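Local coordinates for MexT protein (Pseudomonas aeruginosa, PDB 6L33) that activates transcription of the MexEF-OprN efflux pump as a LysR-type regulator that probably binds DNA, represented here by its regulatory domain, at residues Glu57-Val62 against Arg196-Arg201; Leu47-Leu52 against Ser182-Gly187; Lys73-Arg78 against Arg201-Ile206. All coordinates share one frame; numbering follows the deposited sequence.

Interaction 1 (Glu57-Val62 against Arg196-Arg201); sequences EISVGV and RWLRSR
Val60 has CG2 anti to its backbone N and CG1 between the N and the carbonyl carbon (chi1 60°). Its two methyls therefore spread toward neighbouring residues of one helix. This is helix-on-sheet packing in the LysR substrate-binding domain, which has the periplasmic-binding-protein type of fold. Strand 60-62 lies in the middle of a five-stranded mixed sheet, and helix 193-203 packs on one face. CG1 of Val60 meets CD2 of Leu198 at 4.1 Å. CG2 of Val60 rests on the aliphatic part of Arg199, with Arg199 CG and CD both at 4.0 Å. Both pairs of side chains meet at a slant. The backbones come nearest at the same place, with Val60 CA 7.4 Å from Arg199 CA. Val60 and Leu198 also touch Ile12 of the adjoining strand 9-14, so this apolar contact is buried.

Ser59 has its CB toward the helix, and its OG lies 4.2 Å from Leu198 CD2. That hydroxyl has a polar partner on the helix, hydrogen-bonding to Glu195.

The polar end of Arg199 completes the contact. Its chain bends at chi3 (-55°) and its guanidinium packs against Trp185 in a cation-pi pair. NH1 hydrogen-bonds to Gln189 O. A water in the guanidinium plane accepts from Arg199 NH1 at 2.8 Å and donates to Ser59 O at 3.2 Å.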
loop_
_atom_site.group_PDB
_atom_site.type_symbol
_atom_site.label_atom_id
_atom_site.label_comp_id
_atom_site.label_asym_id
_atom_site.label_seq_id
_atom_site.Cartn_x
_atom_site.Cartn_y
_atom_site.Cartn_z
ATOM N N GLU B 57 15.097 0.601 10.307
ATOM C CA GLU B 57 13.801 1.235 10.080
ATOM C C GLU B 57 12.697 0.579 10.897
ATOM O O GLU B 57 11.702 1.233 11.230
ATOM C CB GLU B 57 13.452 1.194 8.592
ATOM C CG GLU B 57 14.249 2.169 7.744
ATOM C CD GLU B 57 14.033 1.959 6.259
ATOM O OE1 GLU B 57 14.616 1.004 5.702
ATOM O OE2 GLU B 57 13.279 2.747 5.650
ATOM N N ILE B 58 12.837 -0.710 11.207
ATOM C CA ILE B 58 11.898 -1.422 12.062
ATOM C C ILE B 58 12.701 -2.254 13.049
ATOM O O ILE B 58 13.856 -2.608 12.808
ATOM C CB ILE B 58 10.924 -2.328 11.268
ATOM C CG1 ILE B 58 11.677 -3.494 10.615
ATOM C CG2 ILE B 58 10.150 -1.520 10.232
ATOM C CD1 ILE B 58 10.776 -4.484 9.888
ATOM N N SER B 59 12.078 -2.553 14.186
ATOM C CA SER B 59 12.656 -3.501 15.128
ATOM C C SER B 59 12.121 -4.909 14.935
ATOM O O SER B 59 12.805 -5.876 15.280
ATOM C CB SER B 59 12.393 -3.054 16.569
ATOM O OG SER B 59 11.017 -3.154 16.889
ATOM N N VAL B 60 10.920 -5.038 14.379
ATOM C CA VAL B 60 10.293 -6.332 14.154
ATOM C C VAL B 60 9.343 -6.184 12.978
ATOM O O VAL B 60 8.795 -5.106 12.732
ATOM C CB VAL B 60 9.562 -6.831 15.424
ATOM C CG1 VAL B 60 8.472 -5.854 15.829
ATOM C CG2 VAL B 60 8.994 -8.232 15.221
ATOM N N GLY B 61 9.169 -7.263 12.234
ATOM C CA GLY B 61 8.250 -7.264 11.114
ATOM C C GLY B 61 7.434 -8.536 11.085
ATOM O O GLY B 61 7.895 -9.606 11.484
ATOM N N VAL B 62 6.198 -8.399 10.616
ATOM C CA VAL B 62 5.322 -9.531 10.337
ATOM C C VAL B 62 4.998 -9.467 8.853
ATOM O O VAL B 62 4.208 -8.623 8.414
ATOM C CB VAL B 62 4.049 -9.511 11.190
ATOM C CG1 VAL B 62 3.233 -10.774 10.945
ATOM C CG2 VAL B 62 4.407 -9.381 12.660
ATOM N N ARG B 196 11.071 -7.343 23.521
ATOM C CA ARG B 196 10.419 -8.591 23.906
ATOM C C ARG B 196 8.952 -8.353 24.227
ATOM O O ARG B 196 8.084 -9.161 23.874
ATOM C CB ARG B 196 11.135 -9.213 25.110
ATOM C CG ARG B 196 10.279 -10.176 25.934
ATOM C CD ARG B 196 9.694 -9.517 27.188
ATOM N NE ARG B 196 8.620 -10.320 27.767
ATOM C CZ ARG B 196 7.742 -9.869 28.658
ATOM N NH1 ARG B 196 7.802 -8.613 29.078
ATOM N NH2 ARG B 196 6.799 -10.675 29.128
ATOM N N TRP B 197 8.660 -7.238 24.896
ATOM C CA TRP B 197 7.287 -6.912 25.256
ATOM C C TRP B 197 6.438 -6.652 24.017
ATOM O O TRP B 197 5.320 -7.167 23.901
ATOM C CB TRP B 197 7.281 -5.701 26.187
ATOM C CG TRP B 197 5.925 -5.209 26.535
ATOM C CD1 TRP B 197 5.090 -5.714 27.486
ATOM C CD2 TRP B 197 5.241 -4.103 25.943
ATOM N NE1 TRP B 197 3.924 -4.990 27.522
ATOM C CE2 TRP B 197 3.991 -3.996 26.581
ATOM C CE3 TRP B 197 5.562 -3.194 24.930
ATOM C CZ2 TRP B 197 3.065 -3.018 26.244
ATOM C CZ3 TRP B 197 4.642 -2.224 24.597
ATOM C CH2 TRP B 197 3.413 -2.138 25.258
ATOM N N LEU B 198 6.956 -5.861 23.076
ATOM C CA LEU B 198 6.210 -5.583 21.852
ATOM C C LEU B 198 5.962 -6.861 21.061
ATOM O O LEU B 198 4.844 -7.109 20.594
ATOM C CB LEU B 198 6.960 -4.559 21.001
ATOM C CG LEU B 198 6.406 -4.322 19.593
ATOM C CD1 LEU B 198 4.960 -3.856 19.656
ATOM C CD2 LEU B 198 7.268 -3.321 18.843
ATOM N N ARG B 199 6.997 -7.692 20.908
ATOM C CA ARG B 199 6.850 -8.925 20.140
ATOM C C ARG B 199 5.865 -9.878 20.803
ATOM O O ARG B 199 5.056 -10.518 20.119
ATOM C CB ARG B 199 8.212 -9.594 19.957
ATOM C CG ARG B 199 9.212 -8.742 19.189
ATOM C CD ARG B 199 10.380 -9.570 18.687
ATOM N NE ARG B 199 11.038 -10.301 19.765
ATOM C CZ ARG B 199 12.091 -9.853 20.441
ATOM N NH1 ARG B 199 12.611 -8.666 20.154
ATOM N NH2 ARG B 199 12.624 -10.591 21.405
ATOM N N SER B 200 5.913 -9.988 22.133
ATOM C CA SER B 200 4.933 -10.821 22.824
ATOM C C SER B 200 3.525 -10.266 22.657
ATOM O O SER B 200 2.552 -11.030 22.658
ATOM C CB SER B 200 5.291 -10.952 24.305
ATOM O OG SER B 200 5.194 -9.708 24.978
ATOM N N ARG B 201 3.393 -8.947 22.491
ATOM C CA ARG B 201 2.076 -8.363 22.262
ATOM C C ARG B 201 1.590 -8.620 20.838
ATOM O O ARG B 201 0.392 -8.835 20.624
ATOM C CB ARG B 201 2.101 -6.864 22.563
ATOM C CG ARG B 201 1.603 -6.503 23.962
ATOM C CD ARG B 201 2.383 -7.255 25.032
ATOM N NE ARG B 201 1.821 -7.091 26.369
ATOM C CZ ARG B 201 2.307 -7.683 27.456
ATOM N NH1 ARG B 201 3.363 -8.478 27.363
ATOM N NH2 ARG B 201 1.736 -7.480 28.637
HETATM O O HOH W 1 12.297 -6.616 18.343
#

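Interaction 2 (Leu47-Leu52 against Ser182-Gly187); sequences LLMPNL and SMAWRG
Met49, a selenomethionine in this crystal, reaches end-on from its helix to the side of Ala184. The helix 49-55 packs on the face of the mixed sheet to which Ala184 of strand 181-186 points, as one outer layer of the alpha/beta sandwich of the LysR substrate-binding domain. Both CB atoms point across the contact. The Met49 chain starts with CG anti to the backbone N (chi1 -168°) and bends once, at chi2 (59°). This delivers the terminal methyl CE to the strand. CE of Met49 lies 3.7 Å from Ala184 CB and almost as near to Ala184 O. The small alanine lets the long side chain come right up to the backbone. Leu68 touches both residues and helps bury them.

Strand alternation sets the rest. Met183 and Trp185 turn to the other face of the sheet, where Met183 packs on helix 193-203. The strand is thus sandwiched between two helices.

Arg186 leaves the strand obliquely, and its guanidinium approaches the C-terminal part of 47-52. Its NH1 is hydrogen-bonded to Gln189. The backbone oxygen Leu52 O lies at the guanidinium edge, near its plane, 4.3 Å from Arg186 NH2.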
loop_
_atom_site.group_PDB
_atom_site.type_symbol
_atom_site.label_atom_id
_atom_site.label_comp_id
_atom_site.label_asym_id
_atom_site.label_seq_id
_atom_site.Cartn_x
_atom_site.Cartn_y
_atom_site.Cartn_z
ATOM N N LEU B 47 11.097 -8.659 -0.126
ATOM C CA LEU B 47 12.277 -8.010 -0.688
ATOM C C LEU B 47 12.809 -6.899 0.211
ATOM O O LEU B 47 14.025 -6.785 0.398
ATOM C CB LEU B 47 11.968 -7.442 -2.077
ATOM C CG LEU B 47 11.786 -8.434 -3.227
ATOM C CD1 LEU B 47 11.628 -7.691 -4.547
ATOM C CD2 LEU B 47 12.949 -9.412 -3.294
ATOM N N LEU B 48 11.921 -6.073 0.767
ATOM C CA LEU B 48 12.336 -4.976 1.632
ATOM C C LEU B 48 12.695 -5.432 3.038
ATOM O O LEU B 48 13.328 -4.670 3.778
ATOM C CB LEU B 48 11.227 -3.925 1.726
ATOM C CG LEU B 48 10.928 -3.042 0.516
ATOM C CD1 LEU B 48 9.885 -2.000 0.884
ATOM C CD2 LEU B 48 12.196 -2.377 0.003
HETATM N N MSE B 49 12.307 -6.645 3.419
HETATM C CA MSE B 49 12.421 -7.096 4.803
HETATM C C MSE B 49 13.854 -7.068 5.368
HETATM O O MSE B 49 14.063 -6.532 6.457
HETATM C CB MSE B 49 11.817 -8.499 4.941
HETATM C CG MSE B 49 11.622 -8.941 6.366
HETATM SE SE MSE B 49 10.451 -7.741 7.356
HETATM C CE MSE B 49 10.837 -8.438 9.131
ATOM N N PRO B 50 14.844 -7.628 4.658
ATOM C CA PRO B 50 16.223 -7.503 5.161
ATOM C C PRO B 50 16.708 -6.065 5.214
ATOM O O PRO B 50 17.461 -5.712 6.130
ATOM C CB PRO B 50 17.046 -8.349 4.177
ATOM C CG PRO B 50 16.190 -8.524 2.990
ATOM C CD PRO B 50 14.782 -8.496 3.466
ATOM N N ASN B 51 16.289 -5.223 4.264
ATOM C CA ASN B 51 16.666 -3.813 4.291
ATOM C C ASN B 51 16.097 -3.107 5.514
ATOM O O ASN B 51 16.793 -2.319 6.166
ATOM C CB ASN B 51 16.188 -3.110 3.019
ATOM C CG ASN B 51 16.639 -3.808 1.754
ATOM O OD1 ASN B 51 16.253 -4.946 1.484
ATOM N ND2 ASN B 51 17.447 -3.117 0.956
ATOM N N LEU B 52 14.823 -3.361 5.828
ATOM C CA LEU B 52 14.187 -2.684 6.954
ATOM C C LEU B 52 14.851 -3.055 8.274
ATOM O O LEU B 52 15.005 -2.206 9.160
ATOM C CB LEU B 52 12.696 -3.020 6.995
ATOM C CG LEU B 52 11.832 -2.488 5.849
ATOM C CD1 LEU B 52 10.439 -3.091 5.910
ATOM C CD2 LEU B 52 11.765 -0.969 5.884
ATOM N N SER B 182 6.080 -14.742 8.518
ATOM C CA SER B 182 7.046 -14.838 9.600
ATOM C C SER B 182 6.974 -13.607 10.489
ATOM O O SER B 182 6.562 -12.528 10.054
ATOM C CB SER B 182 8.483 -14.974 9.073
ATOM O OG SER B 182 8.737 -16.271 8.567
HETATM N N MSE B 183 7.374 -13.786 11.743
HETATM C CA MSE B 183 7.780 -12.662 12.569
HETATM C C MSE B 183 9.293 -12.693 12.632
HETATM O O MSE B 183 9.878 -13.706 13.010
HETATM C CB MSE B 183 7.184 -12.719 13.974
HETATM C CG MSE B 183 7.698 -11.593 14.860
HETATM SE SE MSE B 183 6.986 -11.575 16.672
HETATM C CE MSE B 183 5.100 -11.807 16.260
ATOM N N ALA B 184 9.931 -11.595 12.247
ATOM C CA ALA B 184 11.381 -11.540 12.183
ATOM C C ALA B 184 11.878 -10.288 12.883
ATOM O O ALA B 184 11.282 -9.212 12.758
ATOM C CB ALA B 184 11.882 -11.564 10.736
ATOM N N TRP B 185 12.972 -10.439 13.622
ATOM C CA TRP B 185 13.584 -9.322 14.319
ATOM C C TRP B 185 15.089 -9.538 14.335
ATOM O O TRP B 185 15.588 -10.622 14.026
ATOM C CB TRP B 185 13.015 -9.164 15.736
ATOM C CG TRP B 185 13.269 -10.326 16.648
ATOM C CD1 TRP B 185 14.262 -10.434 17.577
ATOM C CD2 TRP B 185 12.506 -11.539 16.733
ATOM N NE1 TRP B 185 14.171 -11.639 18.231
ATOM C CE2 TRP B 185 13.101 -12.336 17.733
ATOM C CE3 TRP B 185 11.380 -12.027 16.064
ATOM C CZ2 TRP B 185 12.611 -13.594 18.075
ATOM C CZ3 TRP B 185 10.893 -13.279 16.405
ATOM C CH2 TRP B 185 11.509 -14.048 17.403
ATOM N N ARG B 186 15.805 -8.484 14.690
ATOM C CA ARG B 186 17.256 -8.482 14.661
ATOM C C ARG B 186 17.812 -9.086 15.945
ATOM O O ARG B 186 17.238 -8.933 17.027
ATOM C CB ARG B 186 17.774 -7.058 14.480
ATOM C CG ARG B 186 17.234 -6.103 15.519
ATOM C CD ARG B 186 15.917 -5.455 15.108
ATOM N NE ARG B 186 16.076 -4.531 13.992
ATOM C CZ ARG B 186 16.815 -3.427 14.024
ATOM N NH1 ARG B 186 17.470 -3.077 15.125
ATOM N NH2 ARG B 186 16.891 -2.664 12.949
ATOM N N GLY B 187 18.944 -9.781 15.809
ATOM C CA GLY B 187 19.511 -10.493 16.943
ATOM C C GLY B 187 19.826 -9.601 18.128
ATOM O O GLY B 187 19.689 -10.022 19.279
#

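Interaction 3 (Lys73-Arg78 against Arg201-Ile206); sequences KRKTVR and RISMFI
Ser203 OG is approached from two sides: it hydrogen-bonds to the backbone oxygen of Arg199, one turn earlier in the helix, and Lys75 NZ stands 3.7 Å away on the strand side. The serine OG lies beside its own N (chi1 -57°), which suits the bond to the preceding turn. The lysine runs out extended from the strand and turns only at its last torsion (chi4 -88°). That turn sets the ammonium alongside the serine, with Ser203 CB 4.2 Å from Lys75 NZ. The separation is long: a loose surface approach.

Val77 and Ile206 form the apolar half. CG2 of Val77 meets CG1 of Ile206 at 4.2 Å, and the two side chains cross at about a right angle. Ile206 is the last modelled residue. The chain past the helix is held by a backbone bond from Phe205 N to Ile202 O of 3.0 Å, while those from Ile206 N are weak. Val77 and Arg78 together face Leu181, a classic beta bulge in the strand pair.

Strand 72-78 is an outermost strand of its sheet within this chain, bonded to strand 181-186. The C-terminal end of helix 193-203 packs beside it. On the other side of that end, Ile202 packs on Leu22 and Leu26 of helix 18-33, and Phe205 on Pro25. From the bulge, Arg78 makes a salt bridge to Asp155 at the start of helix 155-164.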
loop_
_atom_site.group_PDB
_atom_site.type_symbol
_atom_site.label_atom_id
_atom_site.label_comp_id
_atom_site.label_asym_id
_atom_site.label_seq_id
_atom_site.Cartn_x
_atom_site.Cartn_y
_atom_site.Cartn_z
ATOM N N LYS B 73 16.690 -12.940 14.043
ATOM C CA LYS B 73 15.898 -14.064 14.515
ATOM C C LYS B 73 14.533 -14.039 13.839
ATOM O O LYS B 73 14.033 -12.979 13.455
ATOM C CB LYS B 73 15.732 -14.023 16.037
ATOM C CG LYS B 73 16.969 -14.449 16.821
ATOM C CD LYS B 73 16.915 -15.927 17.184
ATOM C CE LYS B 73 17.339 -16.167 18.628
ATOM N NZ LYS B 73 18.806 -16.003 18.827
ATOM N N ARG B 74 13.932 -15.216 13.692
ATOM C CA ARG B 74 12.657 -15.307 12.997
ATOM C C ARG B 74 11.803 -16.394 13.629
ATOM O O ARG B 74 12.307 -17.325 14.263
ATOM C CB ARG B 74 12.846 -15.572 11.496
ATOM C CG ARG B 74 12.687 -17.024 11.080
ATOM C CD ARG B 74 13.386 -17.298 9.756
ATOM N NE ARG B 74 12.556 -16.951 8.605
ATOM C CZ ARG B 74 12.985 -16.968 7.345
ATOM N NH1 ARG B 74 14.236 -17.312 7.072
ATOM N NH2 ARG B 74 12.162 -16.640 6.358
ATOM N N LYS B 75 10.493 -16.257 13.440
ATOM C CA LYS B 75 9.507 -17.176 13.991
ATOM C C LYS B 75 8.383 -17.318 12.978
ATOM O O LYS B 75 7.754 -16.322 12.607
ATOM C CB LYS B 75 8.972 -16.664 15.335
ATOM C CG LYS B 75 7.619 -17.221 15.747
ATOM C CD LYS B 75 7.255 -16.767 17.155
ATOM C CE LYS B 75 5.928 -17.351 17.612
ATOM N NZ LYS B 75 4.772 -16.500 17.212
ATOM N N THR B 76 8.148 -18.543 12.513
ATOM C CA THR B 76 7.037 -18.786 11.606
ATOM C C THR B 76 5.721 -18.528 12.328
ATOM O O THR B 76 5.491 -19.045 13.425
ATOM C CB THR B 76 7.072 -20.220 11.074
ATOM O OG1 THR B 76 8.237 -20.406 10.261
ATOM C CG2 THR B 76 5.830 -20.512 10.239
ATOM N N VAL B 77 4.865 -17.711 11.722
ATOM C CA VAL B 77 3.539 -17.464 12.269
ATOM C C VAL B 77 2.436 -18.123 11.451
ATOM O O VAL B 77 1.356 -18.385 12.004
ATOM C CB VAL B 77 3.265 -15.952 12.429
ATOM C CG1 VAL B 77 4.482 -15.252 13.015
ATOM C CG2 VAL B 77 2.874 -15.324 11.103
ATOM N N ARG B 78 2.671 -18.423 10.173
ATOM C CA ARG B 78 1.668 -19.089 9.351
ATOM C C ARG B 78 2.270 -19.630 8.060
ATOM O O ARG B 78 2.932 -18.897 7.318
ATOM C CB ARG B 78 0.516 -18.134 9.031
ATOM C CG ARG B 78 -0.727 -18.815 8.483
ATOM C CD ARG B 78 -1.781 -17.787 8.112
ATOM N NE ARG B 78 -3.024 -18.401 7.658
ATOM C CZ ARG B 78 -3.207 -18.889 6.437
ATOM N NH1 ARG B 78 -4.371 -19.429 6.099
ATOM N NH2 ARG B 78 -2.223 -18.838 5.549
ATOM N N ARG B 201 3.393 -8.947 22.491
ATOM C CA ARG B 201 2.076 -8.363 22.262
ATOM C C ARG B 201 1.590 -8.620 20.838
ATOM O O ARG B 201 0.392 -8.835 20.624
ATOM C CB ARG B 201 2.101 -6.864 22.563
ATOM C CG ARG B 201 1.603 -6.503 23.962
ATOM C CD ARG B 201 2.383 -7.255 25.032
ATOM N NE ARG B 201 1.821 -7.091 26.369
ATOM C CZ ARG B 201 2.307 -7.683 27.456
ATOM N NH1 ARG B 201 3.363 -8.478 27.363
ATOM N NH2 ARG B 201 1.736 -7.480 28.637
ATOM N N ILE B 202 2.496 -8.605 19.856
ATOM C CA ILE B 202 2.107 -8.964 18.494
ATOM C C ILE B 202 1.672 -10.422 18.434
ATOM O O ILE B 202 0.671 -10.764 17.791
ATOM C CB ILE B 202 3.255 -8.691 17.503
ATOM C CG1 ILE B 202 3.694 -7.228 17.557
ATOM C CG2 ILE B 202 2.822 -9.062 16.088
ATOM C CD1 ILE B 202 2.962 -6.340 16.589
ATOM N N SER B 203 2.422 -11.307 19.097
ATOM C CA SER B 203 2.115 -12.733 19.055
ATOM C C SER B 203 0.787 -13.059 19.723
ATOM O O SER B 203 0.208 -14.114 19.442
ATOM C CB SER B 203 3.240 -13.531 19.713
ATOM O OG SER B 203 4.483 -13.268 19.085
HETATM N N MSE B 204 0.291 -12.177 20.582
HETATM C CA MSE B 204 -0.982 -12.376 21.260
HETATM C C MSE B 204 -2.151 -12.288 20.276
HETATM O O MSE B 204 -3.270 -12.694 20.591
HETATM C CB MSE B 204 -1.139 -11.344 22.379
HETATM C CG MSE B 204 -2.293 -11.587 23.335
HETATM SE SE MSE B 204 -2.713 -9.987 24.365
HETATM C CE MSE B 204 -0.897 -9.347 24.669
ATOM N N PHE B 205 -1.883 -11.770 19.077
ATOM C CA PHE B 205 -2.918 -11.570 18.074
ATOM C C PHE B 205 -2.664 -12.311 16.768
ATOM O O PHE B 205 -3.512 -12.251 15.868
ATOM C CB PHE B 205 -3.091 -10.072 17.787
ATOM C CG PHE B 205 -3.591 -9.292 18.966
ATOM C CD1 PHE B 205 -4.930 -9.326 19.317
ATOM C CD2 PHE B 205 -2.722 -8.536 19.733
ATOM C CE1 PHE B 205 -5.395 -8.614 20.406
ATOM C CE2 PHE B 205 -3.180 -7.822 20.823
ATOM C CZ PHE B 205 -4.518 -7.860 21.160
ATOM N N ILE B 206 -1.538 -13.003 16.630
ATOM C CA ILE B 206 -1.299 -13.829 15.453
ATOM C C ILE B 206 -0.531 -15.085 15.843
ATOM O O ILE B 206 -0.821 -16.179 15.354
ATOM C CB ILE B 206 -0.550 -13.051 14.355
ATOM C CG1 ILE B 206 -0.512 -13.869 13.061
ATOM C CG2 ILE B 206 0.861 -12.713 14.807
ATOM C CD1 ILE B 206 -1.858 -14.000 12.375
#

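How the interactions relate
From the N terminus, the chain passes through 47-52, 57-62 and 73-78 in turn, then builds the second sheet. It returns through 182-187, 196-201 and 201-206. Interaction 2 closes the first long loop, interaction 1 the next and interaction 3 the last. Every pair crosses and none nests. All three tie late segments to early ones around the same mixed sheet. Strand 181-186 lies between 60-62 and 72-78, with Gly61 N probably bonded to Ala184 O at 2.9 Å. Interaction 2 places helix 49-55 on one face. The segments of interactions 1 and 3 meet at Arg201, and both contacts hold helix 193-203 on the other face.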